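Local structure of probable membrane transporter protein MamO (Magnetospirillum magneticum, 5HMA) at residues V101-R106 with G150-A155. The protein promotes magnetite formation in magnetosomes and activates the MamE protease, its protease-like domain binding transition metals while probably not being a working protease. Residues are numbered along the deposited sequence; the frame is centred on the assembly and turned at random.
Sequences VFAFGR and GPLVNA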
ATOM      1  N   VAL A 101      -5.263   3.949  13.965  1.00 43.64           N
ATOM      2  CA  VAL A 101      -4.333   3.622  12.882  1.00 40.84           C
ATOM      3  C   VAL A 101      -4.160   4.818  11.960  1.00 49.93           C
ATOM      4  O   VAL A 101      -4.889   5.804  12.053  1.00 47.73           O
ATOM      5  CB  VAL A 101      -4.800   2.388  12.088  1.00 43.78           C
ATOM      6  CG1 VAL A 101      -4.655   1.138  12.948  1.00 43.39           C
ATOM      7  CG2 VAL A 101      -6.256   2.557  11.649  1.00 45.20           C
ATOM      8  N   PHE A 102      -3.180   4.732  11.071  1.00 42.94           N
ATOM      9  CA  PHE A 102      -2.842   5.846  10.196  1.00 44.23           C
ATOM     10  C   PHE A 102      -2.644   5.307   8.800  1.00 45.82           C
ATOM     11  O   PHE A 102      -1.886   4.355   8.595  1.00 43.84           O
ATOM     12  CB  PHE A 102      -1.582   6.574  10.685  1.00 39.89           C
ATOM     13  CG  PHE A 102      -1.675   7.031  12.114  1.00 48.21           C
ATOM     14  CD1 PHE A 102      -1.493   6.125  13.159  1.00 48.08           C
ATOM     15  CD2 PHE A 102      -1.960   8.359  12.416  1.00 46.15           C
ATOM     16  CE1 PHE A 102      -1.600   6.538  14.485  1.00 54.94           C
ATOM     17  CE2 PHE A 102      -2.048   8.782  13.741  1.00 50.47           C
ATOM     18  CZ  PHE A 102      -1.879   7.868  14.775  1.00 50.09           C
ATOM     19  N   ALA A 103      -3.346   5.896   7.840  1.00 45.87           N
ATOM     20  CA  ALA A 103      -3.270   5.434   6.462  1.00 44.95           C
ATOM     21  C   ALA A 103      -2.492   6.448   5.641  1.00 49.10           C
ATOM     22  O   ALA A 103      -2.862   7.619   5.573  1.00 52.99           O
ATOM     23  CB  ALA A 103      -4.664   5.223   5.901  1.00 43.99           C
ATOM     24  N   PHE A 104      -1.394   5.998   5.048  1.00 44.34           N
ATOM     25  CA  PHE A 104      -0.504   6.885   4.294  1.00 38.94           C
ATOM     26  C   PHE A 104      -0.633   6.610   2.795  1.00 44.48           C
ATOM     27  O   PHE A 104      -0.861   5.467   2.388  1.00 51.29           O
ATOM     28  CB  PHE A 104       0.964   6.686   4.716  1.00 37.58           C
ATOM     29  CG  PHE A 104       1.320   7.285   6.054  1.00 47.14           C
ATOM     30  CD1 PHE A 104       1.011   6.616   7.234  1.00 41.12           C
ATOM     31  CD2 PHE A 104       2.004   8.490   6.131  1.00 40.77           C
ATOM     32  CE1 PHE A 104       1.365   7.156   8.474  1.00 51.41           C
ATOM     33  CE2 PHE A 104       2.364   9.032   7.363  1.00 49.54           C
ATOM     34  CZ  PHE A 104       2.040   8.367   8.536  1.00 45.08           C
ATOM     35  N   GLY A 105      -0.447   7.643   1.977  1.00 44.20           N
ATOM     36  CA  GLY A 105      -0.420   7.477   0.529  1.00 42.20           C
ATOM     37  C   GLY A 105       0.341   8.615  -0.134  1.00 47.95           C
ATOM     38  O   GLY A 105       0.908   9.471   0.553  1.00 43.55           O
ATOM     39  N   ARG A 106       0.371   8.621  -1.464  1.00 45.97           N
ATOM     40  CA  ARG A 106       0.923   9.745  -2.210  1.00 51.53           C
ATOM     41  C   ARG A 106      -0.049  10.077  -3.322  1.00 53.63           C
ATOM     42  O   ARG A 106      -0.571   9.185  -4.001  1.00 58.95           O
ATOM     43  CB  ARG A 106       2.332   9.442  -2.776  1.00 51.57           C
ATOM     44  CG  ARG A 106       3.354   9.015  -1.715  1.00 62.16           C
ATOM     45  CD  ARG A 106       4.786   9.404  -2.062  1.00 65.32           C
ATOM     46  NE  ARG A 106       5.139  10.724  -1.553  1.00 74.00           N
ATOM     47  CZ  ARG A 106       5.763  10.958  -0.400  1.00 64.48           C
ATOM     48  NH1 ARG A 106       6.113   9.963   0.397  1.00 41.87           N
ATOM     49  NH2 ARG A 106       6.034  12.203  -0.041  1.00 73.05           N
ATOM     50  N   GLY A 150      -1.434   1.857  -0.436  1.00 42.21           N
ATOM     51  CA  GLY A 150      -0.544   2.374   0.594  1.00 42.86           C
ATOM     52  C   GLY A 150      -0.668   1.667   1.946  1.00 45.79           C
ATOM     53  O   GLY A 150      -1.583   0.859   2.169  1.00 47.69           O
ATOM     54  N   PRO A 151       0.257   1.963   2.865  1.00 42.49           N
ATOM     55  CA  PRO A 151       0.276   1.262   4.152  1.00 42.90           C
ATOM     56  C   PRO A 151      -0.680   1.821   5.213  1.00 49.18           C
ATOM     57  O   PRO A 151      -0.895   3.037   5.295  1.00 45.04           O
ATOM     58  CB  PRO A 151       1.732   1.439   4.611  1.00 39.45           C
ATOM     59  CG  PRO A 151       2.099   2.788   4.074  1.00 42.67           C
ATOM     60  CD  PRO A 151       1.447   2.820   2.691  1.00 39.44           C
ATOM     61  N   LEU A 152      -1.253   0.915   6.006  1.00 43.93           N
ATOM     62  CA  LEU A 152      -1.834   1.250   7.299  1.00 45.33           C
ATOM     63  C   LEU A 152      -0.769   1.013   8.373  1.00 46.17           C
ATOM     64  O   LEU A 152      -0.077  -0.013   8.341  1.00 44.60           O
ATOM     65  CB  LEU A 152      -3.068   0.394   7.578  1.00 39.53           C
ATOM     66  CG  LEU A 152      -3.961   0.931   8.704  1.00 49.23           C
ATOM     67  CD1 LEU A 152      -4.659   2.216   8.235  1.00 46.91           C
ATOM     68  CD2 LEU A 152      -4.979  -0.113   9.136  1.00 39.65           C
ATOM     69  N   VAL A 153      -0.616   1.942   9.313  1.00 42.60           N
ATOM     70  CA  VAL A 153       0.361   1.739  10.384  1.00 41.87           C
ATOM     71  C   VAL A 153      -0.281   2.009  11.711  1.00 50.55           C
ATOM     72  O   VAL A 153      -1.292   2.711  11.788  1.00 49.36           O
ATOM     73  CB  VAL A 153       1.625   2.624  10.234  1.00 44.08           C
ATOM     74  CG1 VAL A 153       2.288   2.419   8.860  1.00 42.96           C
ATOM     75  CG2 VAL A 153       1.292   4.087  10.489  1.00 51.03           C
ATOM     76  N   ASN A 154       0.317   1.455  12.764  1.00 43.77           N
ATOM     77  CA  ASN A 154      -0.139   1.765  14.106  1.00 45.29           C
ATOM     78  C   ASN A 154       0.598   3.020  14.565  1.00 51.39           C
ATOM     79  O   ASN A 154       1.353   3.632  13.792  1.00 45.24           O
ATOM     80  CB  ASN A 154       0.050   0.573  15.068  1.00 48.11           C
ATOM     81  CG  ASN A 154       1.516   0.154  15.265  1.00 50.49           C
ATOM     82  OD1 ASN A 154       2.448   0.878  14.923  1.00 48.98           O
ATOM     83  ND2 ASN A 154       1.710  -1.035  15.853  1.00 48.75           N
ATOM     84  N   ALA A 155       0.388   3.402  15.814  1.00 47.12           N
ATOM     85  CA  ALA A 155       0.958   4.635  16.317  1.00 49.30           C
ATOM     86  C   ALA A 155       2.481   4.545  16.464  1.00 56.27           C
ATOM     87  O   ALA A 155       3.165   5.559  16.598  1.00 53.70           O
ATOM     88  CB  ALA A 155       0.307   4.993  17.649  1.00 49.96           C
TER
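Phe102 and Val153 form a hydrogen-bonded antiparallel pair in the second beta-sheet of the protease-like domain, which has the two-barrel fold of the trypsin family; here strand 100-106 runs beside the short strand 151-153. The strand axes approach to 4.6 Å with their directions 155° apart, as expected for a twisted antiparallel pair. The two bonds of the pair run in opposite directions: Phe102 N to Val153 O is 2.9 Å, and Val153 N to Phe102 O is 2.8 Å, each donor lying in the carbonyl plane. The third bond, Phe104 N to Pro151 O, is the straightest, with 174° at the hydrogen. Proline has no N-H to return, so the pairing there is one-sided, supplemented by a CA-H...O contact from Gly150 to Phe104 O.

Apolar packing splits between the two faces of the sheet. On the face of Ala103 and Leu152, a non-hydrogen-bonded pair, Leu152 holds CG anti to its backbone N (chi1 -164°) and brings its end back towards strand 100-106. Its CD1 meets Ala103 CB at 3.8 Å, while CG and CD2 lie against Val101 CB. Cutting Leu152 back to an alanine removes CG and both methyls, which is likely to open a gap beside Ala103 CB and strip Val101 of its packing on this strand. Asn163 and Val160 of strand 159-167 also touch Leu152, extending this buried structural packing, away from the nickel-binding histidines, to the next strand.

On the other face, Val153 CG2 touches both phenylalanines, its contact with Phe102 being to CB at 3.8 Å; Phe87 touches Val153 from outside the pair. Farther along, Phe102 CE1 approaches Ala155 CA obliquely, whereas Val153 O lies at the edge of the Phe102 ring. The Phe104 ring is likewise met at its edge, near its plane, where CE1 comes within 3.7 Å of Val153 CG2.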